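Local coordinates for ABC transporter, substrate binding protein (Aeropyrum pernix, PDB 3EAF) that binds magnesium and probably captures a small solute outside the cell for delivery to an ABC importer, at residues P343-I355 / L365-R379. Sequence-based numbering, arbitrary orientation.
Sequences PGFHLAYRKVFII and LMGKFEAPSQVDCAR
Arg350 starts with CG anti to its carbonyl carbon (chi1 -66°) and then bends at chi3 (82°), which turns the guanidinium into the loop 371-375, while the Glu370 side chain, extended beyond CG, crosses that of Arg350 at about a right angle. Arg350 NH1 meets Glu370 OE2 at 2.7 Å in a salt bridge, on the anti side of the carboxylate, and also donates to Ala371 O at 3.0 Å. Arg350 NH2 reaches Pro372 O from the face of that carbonyl opposite to Val375 N, which closes the type I turn 372-375. One cation thus bonds to two successive carbonyls of a loop that has left the sheet. With an alanine here, Glu370 would probably lose its mate and Ala371 O the arginine N-H that it accepts, while Pro372 O would keep the turn bond from Val375 N, freeing the loop to shift.

The principle, a hairpin whose arms stay joined past its strands, is worked out here at the edge of a seven-stranded sheet in a periplasmic-binding-protein fold. Val352 and Phe369 form a hydrogen-bonded antiparallel pair, with Phe369 N 2.8 Å from Val352 O. On one face Lys368 runs beside the Phe353 ring, Lys368 CE 3.6 Å from Phe353 CE1, and Lys368 NZ bonds Ala336 O; on the other, Ile354 CG1 packs 3.5 Å from Phe369 CD2. Beyond the turn, the Arg379 guanidinium lies over one face of the Phe345 ring, planes 9° apart, a cation-pi stack steadied by Asp376, whose OD2 accepts from Arg379 NH1 at 3.0 Å.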
loop_
_atom_site.group_PDB
_atom_site.type_symbol
_atom_site.label_atom_id
_atom_site.label_comp_id
_atom_site.label_asym_id
_atom_site.label_seq_id
_atom_site.Cartn_x
_atom_site.Cartn_y
_atom_site.Cartn_z
ATOM N N PRO A 343 15.777 -2.226 13.429
ATOM C CA PRO A 343 15.668 -1.004 14.230
ATOM C C PRO A 343 16.335 0.161 13.494
ATOM O O PRO A 343 17.459 0.022 13.025
ATOM C CB PRO A 343 16.431 -1.352 15.514
ATOM C CG PRO A 343 16.362 -2.847 15.601
ATOM C CD PRO A 343 16.436 -3.318 14.174
ATOM N N GLY A 344 15.624 1.276 13.353
ATOM C CA GLY A 344 16.125 2.432 12.592
ATOM C C GLY A 344 15.838 2.407 11.094
ATOM O O GLY A 344 16.022 3.414 10.415
ATOM N N PHE A 345 15.394 1.262 10.571
ATOM C CA PHE A 345 15.139 1.110 9.135
ATOM C C PHE A 345 14.132 -0.018 8.886
ATOM O O PHE A 345 14.520 -1.151 8.600
ATOM C CB PHE A 345 16.457 0.840 8.397
ATOM C CG PHE A 345 16.397 1.082 6.904
ATOM C CD1 PHE A 345 16.288 2.374 6.393
ATOM C CD2 PHE A 345 16.473 0.021 6.013
ATOM C CE1 PHE A 345 16.249 2.597 5.017
ATOM C CE2 PHE A 345 16.430 0.236 4.635
ATOM C CZ PHE A 345 16.320 1.526 4.141
ATOM N N HIS A 346 12.841 0.295 8.997
ATOM C CA HIS A 346 11.783 -0.731 8.943
ATOM C C HIS A 346 11.392 -1.183 7.538
ATOM O O HIS A 346 10.198 -1.266 7.225
ATOM C CB HIS A 346 10.522 -0.266 9.689
ATOM C CG HIS A 346 10.718 -0.066 11.159
ATOM N ND1 HIS A 346 9.893 0.739 11.914
ATOM C CD2 HIS A 346 11.631 -0.579 12.017
ATOM C CE1 HIS A 346 10.299 0.727 13.171
ATOM N NE2 HIS A 346 11.354 -0.065 13.260
ATOM N N LEU A 347 12.382 -1.496 6.701
ATOM C CA LEU A 347 12.113 -2.008 5.347
ATOM C C LEU A 347 11.783 -3.500 5.375
ATOM O O LEU A 347 12.659 -4.331 5.623
ATOM C CB LEU A 347 13.282 -1.722 4.390
ATOM C CG LEU A 347 13.082 -2.093 2.912
ATOM C CD1 LEU A 347 11.913 -1.314 2.288
ATOM C CD2 LEU A 347 14.362 -1.890 2.093
ATOM N N ALA A 348 10.522 -3.834 5.099
ATOM C CA ALA A 348 10.018 -5.200 5.299
ATOM C C ALA A 348 10.641 -6.209 4.338
ATOM O O ALA A 348 11.007 -7.317 4.742
ATOM C CB ALA A 348 8.489 -5.226 5.199
ATOM N N TYR A 349 10.738 -5.805 3.070
ATOM C CA TYR A 349 11.323 -6.592 1.979
ATOM C C TYR A 349 11.357 -5.683 0.757
ATOM O O TYR A 349 10.914 -4.535 0.840
ATOM C CB TYR A 349 10.545 -7.896 1.707
ATOM C CG TYR A 349 9.061 -7.734 1.437
ATOM C CD1 TYR A 349 8.572 -7.662 0.131
ATOM C CD2 TYR A 349 8.142 -7.679 2.486
ATOM C CE1 TYR A 349 7.203 -7.523 -0.123
ATOM C CE2 TYR A 349 6.783 -7.536 2.247
ATOM C CZ TYR A 349 6.319 -7.456 0.939
ATOM O OH TYR A 349 4.974 -7.308 0.701
ATOM N N ARG A 350 11.885 -6.167 -0.365
ATOM C CA ARG A 350 12.068 -5.298 -1.537
ATOM C C ARG A 350 11.256 -5.691 -2.772
ATOM O O ARG A 350 10.865 -4.825 -3.561
ATOM C CB ARG A 350 13.550 -5.193 -1.922
ATOM C CG ARG A 350 14.422 -4.487 -0.899
ATOM C CD ARG A 350 15.869 -4.358 -1.366
ATOM N NE ARG A 350 16.092 -3.229 -2.277
ATOM C CZ ARG A 350 16.459 -3.341 -3.557
ATOM N NH1 ARG A 350 16.639 -4.539 -4.113
ATOM N NH2 ARG A 350 16.654 -2.247 -4.290
ATOM N N LYS A 351 11.012 -6.983 -2.961
ATOM C CA LYS A 351 10.412 -7.422 -4.222
ATOM C C LYS A 351 8.891 -7.249 -4.270
ATOM O O LYS A 351 8.238 -7.106 -3.238
ATOM C CB LYS A 351 10.840 -8.846 -4.592
ATOM C CG LYS A 351 10.336 -9.946 -3.689
ATOM C CD LYS A 351 10.895 -11.301 -4.157
ATOM C CE LYS A 351 12.367 -11.467 -3.790
ATOM N NZ LYS A 351 12.835 -12.877 -4.029
ATOM N N VAL A 352 8.355 -7.230 -5.487
ATOM C CA VAL A 352 6.925 -7.046 -5.726
ATOM C C VAL A 352 6.434 -7.977 -6.820
ATOM O O VAL A 352 7.234 -8.497 -7.599
ATOM C CB VAL A 352 6.582 -5.588 -6.136
ATOM C CG1 VAL A 352 6.833 -4.633 -4.984
ATOM C CG2 VAL A 352 7.344 -5.161 -7.403
ATOM N N PHE A 353 5.122 -8.199 -6.858
ATOM C CA PHE A 353 4.488 -8.839 -8.006
ATOM C C PHE A 353 4.181 -7.774 -9.048
ATOM O O PHE A 353 3.917 -6.625 -8.709
ATOM C CB PHE A 353 3.188 -9.545 -7.612
ATOM C CG PHE A 353 3.364 -10.647 -6.599
ATOM C CD1 PHE A 353 3.902 -11.882 -6.971
ATOM C CD2 PHE A 353 2.962 -10.461 -5.277
ATOM C CE1 PHE A 353 4.043 -12.918 -6.030
ATOM C CE2 PHE A 353 3.103 -11.484 -4.328
ATOM C CZ PHE A 353 3.653 -12.713 -4.709
ATOM N N ILE A 354 4.222 -8.159 -10.318
ATOM C CA ILE A 354 3.777 -7.294 -11.398
ATOM C C ILE A 354 2.606 -7.973 -12.084
ATOM O O ILE A 354 2.659 -9.173 -12.380
ATOM C CB ILE A 354 4.913 -6.999 -12.424
ATOM C CG1 ILE A 354 6.091 -6.256 -11.758
ATOM C CG2 ILE A 354 4.361 -6.247 -13.650
ATOM C CD1 ILE A 354 5.802 -4.827 -11.305
ATOM N N ILE A 355 1.556 -7.200 -12.340
ATOM C CA ILE A 355 0.335 -7.717 -12.939
ATOM C C ILE A 355 0.083 -6.981 -14.242
ATOM O O ILE A 355 0.179 -5.749 -14.295
ATOM C CB ILE A 355 -0.893 -7.568 -11.974
ATOM C CG1 ILE A 355 -0.648 -8.322 -10.661
ATOM C CG2 ILE A 355 -2.187 -8.047 -12.624
ATOM C CD1 ILE A 355 0.076 -7.484 -9.614
ATOM N N LEU A 365 -0.587 -12.561 -14.225
ATOM C CA LEU A 365 0.537 -12.397 -13.315
ATOM C C LEU A 365 1.862 -12.550 -14.068
ATOM O O LEU A 365 2.102 -13.580 -14.699
ATOM C CB LEU A 365 0.441 -13.393 -12.148
ATOM C CG LEU A 365 1.503 -13.333 -11.042
ATOM C CD1 LEU A 365 1.453 -12.008 -10.277
ATOM C CD2 LEU A 365 1.348 -14.510 -10.084
HETATM N N MSE A 366 2.710 -11.520 -13.997
HETATM C CA MSE A 366 4.045 -11.562 -14.605
HETATM C C MSE A 366 5.076 -12.296 -13.754
HETATM O O MSE A 366 5.999 -12.907 -14.298
HETATM C CB MSE A 366 4.569 -10.151 -14.923
HETATM C CG MSE A 366 3.735 -9.358 -15.920
HETATM SE SE MSE A 366 3.612 -10.180 -17.690
HETATM C CE MSE A 366 2.046 -11.320 -17.460
ATOM N N GLY A 367 4.931 -12.223 -12.428
ATOM C CA GLY A 367 5.907 -12.805 -11.500
ATOM C C GLY A 367 6.436 -11.808 -10.479
ATOM O O GLY A 367 5.857 -10.731 -10.293
ATOM N N LYS A 368 7.533 -12.175 -9.814
ATOM C CA LYS A 368 8.171 -11.325 -8.800
ATOM C C LYS A 368 9.369 -10.591 -9.387
ATOM O O LYS A 368 10.210 -11.194 -10.071
ATOM C CB LYS A 368 8.647 -12.141 -7.597
ATOM C CG LYS A 368 7.569 -12.833 -6.814
ATOM C CD LYS A 368 8.181 -13.720 -5.750
ATOM C CE LYS A 368 7.103 -14.357 -4.905
ATOM N NZ LYS A 368 7.684 -15.241 -3.858
ATOM N N PHE A 369 9.444 -9.293 -9.109
ATOM C CA PHE A 369 10.515 -8.443 -9.626
ATOM C C PHE A 369 11.075 -7.522 -8.557
ATOM O O PHE A 369 10.372 -7.139 -7.622
ATOM C CB PHE A 369 10.023 -7.655 -10.844
ATOM C CG PHE A 369 9.648 -8.533 -12.007
ATOM C CD1 PHE A 369 10.616 -8.959 -12.913
ATOM C CD2 PHE A 369 8.333 -8.953 -12.183
ATOM C CE1 PHE A 369 10.276 -9.785 -13.981
ATOM C CE2 PHE A 369 7.979 -9.783 -13.249
ATOM C CZ PHE A 369 8.954 -10.198 -14.150
ATOM N N GLU A 370 12.352 -7.186 -8.695
ATOM C CA GLU A 370 13.060 -6.384 -7.705
ATOM C C GLU A 370 14.031 -5.438 -8.396
ATOM O O GLU A 370 14.674 -5.809 -9.378
ATOM C CB GLU A 370 13.821 -7.300 -6.741
ATOM C CG GLU A 370 14.226 -6.654 -5.426
ATOM C CD GLU A 370 15.065 -7.572 -4.549
ATOM O OE1 GLU A 370 15.019 -8.805 -4.746
ATOM O OE2 GLU A 370 15.775 -7.063 -3.655
ATOM N N ALA A 371 14.132 -4.219 -7.878
ATOM C CA ALA A 371 15.120 -3.251 -8.351
ATOM C C ALA A 371 16.539 -3.769 -8.073
ATOM O O ALA A 371 16.731 -4.539 -7.122
ATOM C CB ALA A 371 14.900 -1.909 -7.674
ATOM N N PRO A 372 17.531 -3.364 -8.902
ATOM C CA PRO A 372 18.922 -3.763 -8.650
ATOM C C PRO A 372 19.335 -3.511 -7.207
ATOM O O PRO A 372 18.917 -2.515 -6.603
ATOM C CB PRO A 372 19.732 -2.860 -9.589
ATOM C CG PRO A 372 18.803 -2.546 -10.711
ATOM C CD PRO A 372 17.405 -2.533 -10.120
ATOM N N SER A 373 20.156 -4.406 -6.671
ATOM C CA SER A 373 20.603 -4.335 -5.280
ATOM C C SER A 373 21.333 -3.029 -4.940
ATOM O O SER A 373 21.266 -2.554 -3.805
ATOM C CB SER A 373 21.503 -5.530 -4.957
ATOM O OG SER A 373 20.822 -6.753 -5.196
ATOM N N GLN A 374 22.016 -2.454 -5.925
ATOM C CA GLN A 374 22.869 -1.287 -5.698
ATOM C C GLN A 374 22.081 0.025 -5.630
ATOM O O GLN A 374 22.624 1.061 -5.243
ATOM C CB GLN A 374 24.006 -1.225 -6.743
ATOM C CG GLN A 374 23.553 -1.220 -8.224
ATOM C CD GLN A 374 24.585 -1.816 -9.198
ATOM O OE1 GLN A 374 25.772 -1.943 -8.885
ATOM N NE2 GLN A 374 24.121 -2.172 -10.395
ATOM N N VAL A 375 20.799 -0.030 -5.990
ATOM C CA VAL A 375 19.943 1.156 -6.029
ATOM C C VAL A 375 19.226 1.300 -4.689
ATOM O O VAL A 375 18.350 0.496 -4.346
ATOM C CB VAL A 375 18.916 1.085 -7.181
ATOM C CG1 VAL A 375 18.095 2.366 -7.249
ATOM C CG2 VAL A 375 19.614 0.814 -8.516
ATOM N N ASP A 376 19.616 2.314 -3.927
ATOM C CA ASP A 376 19.053 2.526 -2.600
ATOM C C ASP A 376 17.841 3.457 -2.670
ATOM O O ASP A 376 17.879 4.596 -2.190
ATOM C CB ASP A 376 20.116 3.060 -1.643
ATOM C CG ASP A 376 19.801 2.752 -0.187
ATOM O OD1 ASP A 376 18.650 2.387 0.140
ATOM O OD2 ASP A 376 20.717 2.882 0.643
ATOM N N CYS A 377 16.774 2.948 -3.285
ATOM C CA CYS A 377 15.527 3.685 -3.495
ATOM C C CYS A 377 15.006 4.337 -2.215
ATOM O O CYS A 377 14.637 5.516 -2.214
ATOM C CB CYS A 377 14.453 2.747 -4.049
ATOM S SG CYS A 377 15.077 1.409 -5.087
ATOM N N ALA A 378 14.980 3.556 -1.138
ATOM C CA ALA A 378 14.463 3.998 0.152
ATOM C C ALA A 378 15.221 5.207 0.675
ATOM O O ALA A 378 14.619 6.242 0.961
ATOM C CB ALA A 378 14.522 2.862 1.161
ATOM N N ARG A 379 16.542 5.076 0.791
ATOM C CA ARG A 379 17.348 6.158 1.344
ATOM C C ARG A 379 17.369 7.420 0.476
ATOM O O ARG A 379 17.513 8.517 1.009
ATOM C CB ARG A 379 18.750 5.676 1.714
ATOM C CG ARG A 379 18.726 4.770 2.944
ATOM C CD ARG A 379 20.116 4.465 3.482
ATOM N NE ARG A 379 20.058 3.514 4.591
ATOM C CZ ARG A 379 19.965 2.196 4.448
ATOM N NH1 ARG A 379 19.919 1.650 3.239
ATOM N NH2 ARG A 379 19.913 1.422 5.525
#